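Local coordinates for protein glutathione S-transferase (Cupriavidus metallidurans, PDB 4MK3) that binds a glutathione derivative, glutathione sulfinic acid, in a dimeric glutathione-transferase fold and probably transfers glutathione to electrophilic substrates, at residues 74-77 against 81-84; 120-125 against 187-192; 155-160 against 194-199. One frame throughout, in Å; residues are numbered along the deposited sequence.

Contact 1: 74-77 against 81-84. With GSF (L-gamma-glutamyl-3-sulfino-L-alanylglycine), chain E.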
loop_
_atom_site.group_PDB
_atom_site.type_symbol
_atom_site.label_atom_id
_atom_site.label_comp_id
_atom_site.label_asym_id
_atom_site.label_seq_id
_atom_site.Cartn_x
_atom_site.Cartn_y
_atom_site.Cartn_z
ATOM N N LEU A 74 -3.302 10.466 10.019
ATOM C CA LEU A 74 -3.966 11.753 10.180
ATOM C C LEU A 74 -5.185 11.589 11.067
ATOM O O LEU A 74 -6.020 10.721 10.831
ATOM C CB LEU A 74 -4.399 12.283 8.812
ATOM C CG LEU A 74 -4.977 13.691 8.774
ATOM C CD1 LEU A 74 -3.880 14.737 8.950
ATOM C CD2 LEU A 74 -5.738 13.905 7.460
ATOM N N VAL A 75 -5.277 12.398 12.111
ATOM C CA VAL A 75 -6.376 12.318 13.045
ATOM C C VAL A 75 -7.162 13.595 12.896
ATOM O O VAL A 75 -6.628 14.696 13.097
ATOM C CB VAL A 75 -5.869 12.135 14.480
ATOM C CG1 VAL A 75 -7.020 12.158 15.477
ATOM C CG2 VAL A 75 -5.076 10.830 14.591
ATOM N N MET A 76 -8.431 13.437 12.531
ATOM C CA MET A 76 -9.279 14.557 12.152
ATOM C C MET A 76 -9.922 15.211 13.362
ATOM O O MET A 76 -9.868 14.693 14.494
ATOM C CB MET A 76 -10.338 14.096 11.135
ATOM C CG MET A 76 -9.713 13.423 9.904
ATOM S SD MET A 76 -10.829 13.029 8.527
ATOM C CE MET A 76 -11.789 11.663 9.188
ATOM N N GLU A 77 -10.513 16.374 13.106
ATOM C CA GLU A 77 -11.101 17.207 14.151
ATOM C C GLU A 77 -12.021 16.343 15.011
ATOM O O GLU A 77 -11.918 16.327 16.237
ATOM C CB GLU A 77 -11.895 18.383 13.548
ATOM C CG GLU A 77 -11.297 19.058 12.282
ATOM C CD GLU A 77 -10.198 20.076 12.575
ATOM O OE1 GLU A 77 -9.672 20.662 11.604
ATOM O OE2 GLU A 77 -9.862 20.300 13.759
ATOM N N ALA A 81 -9.568 8.651 12.485
ATOM C CA ALA A 81 -8.183 8.401 12.097
ATOM C C ALA A 81 -8.095 7.912 10.660
ATOM O O ALA A 81 -8.882 7.049 10.272
ATOM C CB ALA A 81 -7.544 7.383 13.047
ATOM N N VAL A 82 -7.147 8.463 9.911
ATOM C CA VAL A 82 -6.968 8.162 8.485
ATOM C C VAL A 82 -5.558 7.606 8.263
ATOM O O VAL A 82 -4.558 8.191 8.693
ATOM C CB VAL A 82 -7.113 9.451 7.607
ATOM C CG1 VAL A 82 -6.877 9.141 6.120
ATOM C CG2 VAL A 82 -8.446 10.128 7.814
ATOM N N PHE A 83 -5.479 6.502 7.521
ATOM C CA PHE A 83 -4.219 5.886 7.126
ATOM C C PHE A 83 -4.544 5.029 5.900
ATOM O O PHE A 83 -5.723 4.771 5.657
ATOM C CB PHE A 83 -3.660 5.039 8.302
ATOM C CG PHE A 83 -4.638 4.041 8.836
ATOM C CD1 PHE A 83 -4.754 2.777 8.305
ATOM C CD2 PHE A 83 -5.482 4.372 9.895
ATOM C CE1 PHE A 83 -5.687 1.865 8.769
ATOM C CE2 PHE A 83 -6.392 3.467 10.382
ATOM C CZ PHE A 83 -6.519 2.206 9.817
ATOM N N ASP A 84 -3.566 4.599 5.093
ATOM C CA ASP A 84 -2.139 4.924 5.187
ATOM C C ASP A 84 -1.796 6.176 4.370
ATOM O O ASP A 84 -2.673 6.988 4.078
ATOM C CB ASP A 84 -1.340 3.686 4.731
ATOM C CG ASP A 84 -1.513 3.368 3.252
ATOM O OD1 ASP A 84 -2.343 3.988 2.580
ATOM O OD2 ASP A 84 -0.793 2.473 2.777
HETATM C CB1 GSF E . 3.603 2.342 5.228
HETATM C CG1 GSF E . 4.043 3.261 6.360
HETATM C CD1 GSF E . 5.185 2.681 7.167
HETATM O OE1 GSF E . 5.585 1.540 7.046
HETATM C C1 GSF E . 2.055 3.984 4.193
HETATM O O11 GSF E . 1.894 4.984 4.938
HETATM O O12 GSF E . 2.131 4.151 2.947
HETATM N N1 GSF E . 1.735 1.599 3.839
HETATM C CA1 GSF E . 2.163 2.611 4.801
HETATM N N2 GSF E . 5.793 3.543 8.067
HETATM C CA2 GSF E . 6.841 3.084 8.915
HETATM C CB2 GSF E . 7.689 4.236 9.346
HETATM S SG2 GSF E . 8.801 4.810 8.113
HETATM O O1S GSF E . 9.888 5.499 8.830
HETATM O O2S GSF E . 8.064 5.713 7.181
HETATM C C2 GSF E . 6.280 2.583 10.228
HETATM O O2 GSF E . 5.454 3.246 10.849
HETATM N N3 GSF E . 6.748 1.363 10.703
HETATM C CA3 GSF E . 6.289 0.876 11.973
HETATM C C3 GSF E . 5.954 -0.620 11.935
HETATM O O31 GSF E . 5.755 -1.213 13.038
HETATM O O32 GSF E . 5.878 -1.245 10.857
#

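Contact 2: 120-125 against 187-192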
loop_
_atom_site.group_PDB
_atom_site.type_symbol
_atom_site.label_atom_id
_atom_site.label_comp_id
_atom_site.label_asym_id
_atom_site.label_seq_id
_atom_site.Cartn_x
_atom_site.Cartn_y
_atom_site.Cartn_z
ATOM N N ASP A 120 6.175 3.963 -3.617
ATOM C CA ASP A 120 5.904 3.408 -2.296
ATOM C C ASP A 120 6.494 1.999 -2.206
ATOM O O ASP A 120 6.966 1.583 -1.151
ATOM C CB ASP A 120 4.386 3.322 -2.062
ATOM C CG ASP A 120 3.726 4.661 -1.680
ATOM O OD1 ASP A 120 4.392 5.718 -1.649
ATOM O OD2 ASP A 120 2.509 4.621 -1.397
ATOM N N GLY A 121 6.431 1.253 -3.300
ATOM C CA GLY A 121 7.008 -0.091 -3.326
ATOM C C GLY A 121 8.509 -0.115 -3.199
ATOM O O GLY A 121 9.095 -1.012 -2.549
ATOM N N LEU A 122 9.168 0.850 -3.824
ATOM C CA LEU A 122 10.603 1.045 -3.647
ATOM C C LEU A 122 10.871 1.310 -2.149
ATOM O O LEU A 122 11.754 0.678 -1.540
ATOM C CB LEU A 122 11.090 2.193 -4.540
ATOM C CG LEU A 122 12.589 2.460 -4.531
ATOM C CD1 LEU A 122 12.972 3.314 -5.730
ATOM C CD2 LEU A 122 13.077 3.152 -3.257
ATOM N N LEU A 123 10.101 2.215 -1.543
ATOM C CA LEU A 123 10.226 2.469 -0.113
ATOM C C LEU A 123 9.985 1.229 0.742
ATOM O O LEU A 123 10.712 1.007 1.714
ATOM C CB LEU A 123 9.269 3.584 0.319
ATOM C CG LEU A 123 9.616 4.977 -0.227
ATOM C CD1 LEU A 123 8.549 5.971 0.215
ATOM C CD2 LEU A 123 10.966 5.416 0.216
ATOM N N ASP A 124 8.987 0.417 0.390
ATOM C CA ASP A 124 8.702 -0.783 1.180
ATOM C C ASP A 124 9.942 -1.676 1.219
ATOM O O ASP A 124 10.290 -2.215 2.266
ATOM C CB ASP A 124 7.550 -1.576 0.579
ATOM C CG ASP A 124 6.195 -0.862 0.663
ATOM O OD1 ASP A 124 5.998 0.060 1.506
ATOM O OD2 ASP A 124 5.293 -1.302 -0.103
ATOM N N ALA A 125 10.590 -1.826 0.069
ATOM C CA ALA A 125 11.772 -2.670 -0.046
ATOM C C ALA A 125 12.945 -2.059 0.722
ATOM O O ALA A 125 13.694 -2.764 1.410
ATOM C CB ALA A 125 12.134 -2.856 -1.493
ATOM N N ALA A 187 14.939 10.822 -2.578
ATOM C CA ALA A 187 15.566 11.506 -1.467
ATOM C C ALA A 187 15.809 10.567 -0.281
ATOM O O ALA A 187 16.787 10.716 0.453
ATOM C CB ALA A 187 14.692 12.705 -1.024
ATOM N N TYR A 188 14.903 9.608 -0.088
ATOM C CA TYR A 188 15.100 8.626 0.972
ATOM C C TYR A 188 16.327 7.760 0.717
ATOM O O TYR A 188 17.098 7.484 1.634
ATOM C CB TYR A 188 13.870 7.749 1.172
ATOM C CG TYR A 188 14.006 6.834 2.355
ATOM C CD1 TYR A 188 13.914 7.322 3.648
ATOM C CD2 TYR A 188 14.195 5.472 2.191
ATOM C CE1 TYR A 188 14.038 6.481 4.744
ATOM C CE2 TYR A 188 14.304 4.638 3.269
ATOM C CZ TYR A 188 14.211 5.143 4.539
ATOM O OH TYR A 188 14.343 4.308 5.646
ATOM N N LEU A 189 16.517 7.338 -0.536
ATOM C CA LEU A 189 17.723 6.603 -0.887
ATOM C C LEU A 189 18.968 7.446 -0.657
ATOM O O LEU A 189 19.943 6.949 -0.110
ATOM C CB LEU A 189 17.645 6.126 -2.333
ATOM C CG LEU A 189 16.606 5.047 -2.667
ATOM C CD1 LEU A 189 16.695 4.674 -4.156
ATOM C CD2 LEU A 189 16.734 3.794 -1.810
ATOM N N ASP A 190 18.944 8.724 -1.050
ATOM C CA ASP A 190 20.086 9.613 -0.729
ATOM C C ASP A 190 20.423 9.645 0.777
ATOM O O ASP A 190 21.581 9.672 1.183
ATOM C CB ASP A 190 19.806 11.051 -1.169
ATOM C CG ASP A 190 19.782 11.250 -2.673
ATOM O OD1 ASP A 190 20.426 10.503 -3.449
ATOM O OD2 ASP A 190 19.116 12.217 -3.107
ATOM N N PHE A 191 19.362 9.661 1.574
ATOM C CA PHE A 191 19.462 9.809 3.016
ATOM C C PHE A 191 19.927 8.521 3.690
ATOM O O PHE A 191 20.859 8.539 4.476
ATOM C CB PHE A 191 18.074 10.231 3.541
ATOM C CG PHE A 191 17.980 10.381 5.036
ATOM C CD1 PHE A 191 18.792 11.262 5.715
ATOM C CD2 PHE A 191 17.034 9.663 5.749
ATOM C CE1 PHE A 191 18.685 11.399 7.092
ATOM C CE2 PHE A 191 16.927 9.801 7.117
ATOM C CZ PHE A 191 17.758 10.670 7.782
ATOM N N ARG A 192 19.259 7.406 3.377
ATOM C CA ARG A 192 19.512 6.147 4.099
ATOM C C ARG A 192 20.357 5.113 3.376
ATOM O O ARG A 192 20.918 4.219 4.015
ATOM C CB ARG A 192 18.188 5.469 4.466
ATOM C CG ARG A 192 17.399 6.143 5.559
ATOM C CD ARG A 192 18.188 6.263 6.840
ATOM N NE ARG A 192 17.301 6.551 7.959
ATOM C CZ ARG A 192 17.683 7.126 9.088
ATOM N NH1 ARG A 192 18.949 7.483 9.269
ATOM N NH2 ARG A 192 16.790 7.346 10.038
#

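Contact 3: 155-160 against 194-199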
loop_
_atom_site.group_PDB
_atom_site.type_symbol
_atom_site.label_atom_id
_atom_site.label_comp_id
_atom_site.label_asym_id
_atom_site.label_seq_id
_atom_site.Cartn_x
_atom_site.Cartn_y
_atom_site.Cartn_z
ATOM N N ALA A 155 15.317 -2.525 -9.655
ATOM C CA ALA A 155 14.317 -2.667 -10.709
ATOM C C ALA A 155 13.347 -1.496 -10.717
ATOM O O ALA A 155 12.957 -0.987 -11.782
ATOM C CB ALA A 155 13.572 -3.997 -10.547
ATOM N N ALA A 156 12.956 -1.050 -9.531
ATOM C CA ALA A 156 12.029 0.078 -9.444
ATOM C C ALA A 156 12.683 1.342 -9.984
ATOM O O ALA A 156 12.024 2.141 -10.652
ATOM C CB ALA A 156 11.575 0.280 -8.017
ATOM N N LEU A 157 13.957 1.550 -9.664
ATOM C CA LEU A 157 14.696 2.698 -10.194
ATOM C C LEU A 157 14.742 2.670 -11.706
ATOM O O LEU A 157 14.526 3.691 -12.341
ATOM C CB LEU A 157 16.100 2.787 -9.617
ATOM C CG LEU A 157 16.165 3.150 -8.138
ATOM C CD1 LEU A 157 17.522 2.768 -7.595
ATOM C CD2 LEU A 157 15.874 4.639 -7.966
ATOM N N THR A 158 15.043 1.517 -12.284
ATOM C CA THR A 158 15.086 1.404 -13.735
ATOM C C THR A 158 13.710 1.725 -14.315
ATOM O O THR A 158 13.607 2.418 -15.325
ATOM C CB THR A 158 15.482 0.014 -14.129
ATOM O OG1 THR A 158 16.826 -0.217 -13.697
ATOM C CG2 THR A 158 15.431 -0.170 -15.639
ATOM N N ALA A 159 12.656 1.224 -13.693
ATOM C CA ALA A 159 11.308 1.505 -14.182
ATOM C C ALA A 159 10.972 2.982 -14.068
ATOM O O ALA A 159 10.310 3.546 -14.943
ATOM C CB ALA A 159 10.267 0.662 -13.439
ATOM N N MET A 160 11.397 3.624 -12.989
ATOM C CA MET A 160 11.130 5.052 -12.841
ATOM C C MET A 160 11.840 5.807 -13.968
ATOM O O MET A 160 11.272 6.737 -14.544
ATOM C CB MET A 160 11.628 5.581 -11.507
ATOM C CG MET A 160 10.822 5.121 -10.307
ATOM S SD MET A 160 11.638 5.656 -8.787
ATOM C CE MET A 160 10.433 5.183 -7.560
ATOM N N PRO A 194 23.008 5.741 0.740
ATOM C CA PRO A 194 23.905 6.439 -0.190
ATOM C C PRO A 194 24.749 5.481 -1.028
ATOM O O PRO A 194 25.301 5.908 -2.045
ATOM C CB PRO A 194 24.787 7.275 0.737
ATOM C CG PRO A 194 24.723 6.584 2.059
ATOM C CD PRO A 194 23.327 6.038 2.141
ATOM N N ASP A 195 24.825 4.214 -0.622
ATOM C CA ASP A 195 25.524 3.171 -1.386
ATOM C C ASP A 195 24.800 2.706 -2.647
ATOM O O ASP A 195 25.403 2.062 -3.510
ATOM C CB ASP A 195 25.765 1.945 -0.496
ATOM C CG ASP A 195 24.483 1.441 0.167
ATOM O OD1 ASP A 195 23.824 2.232 0.877
ATOM O OD2 ASP A 195 24.125 0.259 -0.027
ATOM N N ILE A 196 23.507 2.985 -2.750
ATOM C CA ILE A 196 22.757 2.644 -3.945
ATOM C C ILE A 196 22.897 3.805 -4.921
ATOM O O ILE A 196 22.237 4.830 -4.794
ATOM C CB ILE A 196 21.275 2.336 -3.619
ATOM C CG1 ILE A 196 21.202 1.120 -2.688
ATOM C CG2 ILE A 196 20.472 2.096 -4.898
ATOM C CD1 ILE A 196 19.798 0.740 -2.212
ATOM N N ALA A 197 23.774 3.628 -5.914
ATOM C CA ALA A 197 24.244 4.747 -6.716
ATOM C C ALA A 197 23.325 5.096 -7.884
ATOM O O ALA A 197 23.763 5.158 -9.040
ATOM C CB ALA A 197 25.648 4.449 -7.219
ATOM N N TRP A 198 22.056 5.364 -7.589
ATOM C CA TRP A 198 21.093 5.641 -8.640
ATOM C C TRP A 198 21.454 6.871 -9.464
ATOM O O TRP A 198 21.100 6.956 -10.627
ATOM C CB TRP A 198 19.684 5.767 -8.067
ATOM C CG TRP A 198 19.452 6.934 -7.141
ATOM C CD1 TRP A 198 19.551 6.931 -5.777
ATOM C CD2 TRP A 198 19.060 8.256 -7.506
ATOM N NE1 TRP A 198 19.251 8.167 -5.278
ATOM C CE2 TRP A 198 18.931 9.000 -6.315
ATOM C CE3 TRP A 198 18.803 8.888 -8.725
ATOM C CZ2 TRP A 198 18.573 10.341 -6.310
ATOM C CZ3 TRP A 198 18.441 10.211 -8.721
ATOM C CH2 TRP A 198 18.318 10.930 -7.521
ATOM N N ARG A 199 22.146 7.826 -8.861
ATOM C CA ARG A 199 22.483 9.087 -9.541
ATOM C C ARG A 199 23.482 8.896 -10.674
ATOM O O ARG A 199 23.482 9.643 -11.648
ATOM C CB ARG A 199 23.043 10.083 -8.523
ATOM C CG ARG A 199 21.975 10.583 -7.564
ATOM C CD ARG A 199 22.573 11.433 -6.455
ATOM N NE ARG A 199 21.484 12.051 -5.722
ATOM C CZ ARG A 199 20.888 13.180 -6.098
ATOM N NH1 ARG A 199 19.854 13.666 -5.403
ATOM N NH2 ARG A 199 21.336 13.838 -7.163
#

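Contact 1: 74-77 against 81-84
The carbonyl oxygen of L74 accepts the backbone N of V82 on the neighbouring strand at 2.7 Å, and A81 CA adds a CA-H...O contact at 3.4 Å. The pair closes in the other direction with L74 N donating to V82 O at 2.9 Å, so L74 and V82 form a hydrogen-bonded antiparallel pair. V75 and A81 follow as the non-hydrogen-bonded pair, their side chains on the other face. On the L74 face the two CB atoms of L74 and V82 sit 4.1 Å apart, and I88 of helix 85-94 touches both side chains. M76 joins them from beyond the strand end: its thioether chain, bent at chi3 (-71°), crosses V82 at about a right angle and puts SD 3.8 Å from V82 CG2.

Past V82 the chain runs through F83 and a cis peptide to D84, the N-cap of helix 85-94. D84 OD2 accepts the ligand amine N1 at 2.9 Å, while OD1 forms a salt bridge with R86 of the second subunit and a weak bond to the backbone N of R86 in its own chain. This is the beta hairpin of the thioredoxin-like GST N-terminal domain, which leads into the site for the gamma-glutamyl end of glutathione.

Contact 2: 120-125 against 187-192
The ring of Y188 meets L123 obliquely, while one of its faces carries R192 CB from the next turn of its own helix, 4.0 Å above the plane and offset toward the rim. L123 brings a single methyl, CD2, which lies 3.8 Å from Y188 CD2 and just as far from Y188 CB, thus covering the root of the ring. With CG anti to the backbone N (chi1 -174°), Y188 sends its ring toward helix 106-134, where it also touches A126, L127 and R130. Within the same helix as Y188, F191 CE2 lies 3.3 Å above the centre of the R192 guanidinium.

At the adjacent positions of both helices, L122 and L189 meet end on. The methyl CD2 of L122 is 4.0 Å from L189 CD2 and equally distant from L189 CD1, so it abuts the fork of the other leucine. No hydrogen bond crosses the contact, and all four touching residues are buried.

Helix 32-44 of the N-terminal domain reaches the same place, with P32 touching both L123 and Y188. L122 also packs on L157 of helix 143-164, so a third helix borders the seam between helices 106-134 and 177-192 in the all-helical C-terminal domain.

Contact 3: 155-160 against 194-199
L157 CD1 makes the close part of this contact, lying 3.7 Å from W198 CB, with L157 CD2 on the same carbon at 4.0 Å. The leucine and the tryptophan side chains cross at about a right angle, and the methyls meet the root of the indole. Because W198 CG lies between the backbone N and the carbonyl carbon (chi1 65°), the ring swings away from helix 143-164 toward L186 and L189 of helix 177-192. On one indole face lies R199 CG, 3.4 Å above the plane and offset toward the rim; the guanidinium of R199 in turn has W198 CH2 over its centre.

I196 gives a looser touch, its CG2 4.1 Å from L157 CD1. Beyond it the segment opens to solvent at P194 and D195, as helix 143-164 does at T158. D195 nevertheless reaches back to that helix through a salt bridge to R150.

Between the two buried residues, A197 centres an inverse gamma turn, in which W198 N donates to I196 O at 2.9 Å, and occupies the N-cap position of helix 198-201. The turn and this short helix connect helix 177-192 to helix 203-212 and pack on the helical bundle of the GST C-terminal domain.

In the fold
Contacts 2 and 3 touch, their centres 10 Å apart, through apolar packing and a salt bridge. L122 CD1 of contact 2 lies 3.6 Å from M160 CE of contact 3, and D190 OD2 makes a salt bridge of 2.8 Å to R199 NH1, tying the end of helix 177-192 to the short helix that follows. Contact 1 belongs to the other domain, its centre 23 Å from that of contact 2 and 32 Å from that of contact 3. The ligand lies between the domains: D84 of contact 1 bonds it directly, whereas the Y188 side chain of contact 2 stays about 6 Å from the same ligand. All three contacts touch the second subunit, whose K152 and R148 also bond the ligand.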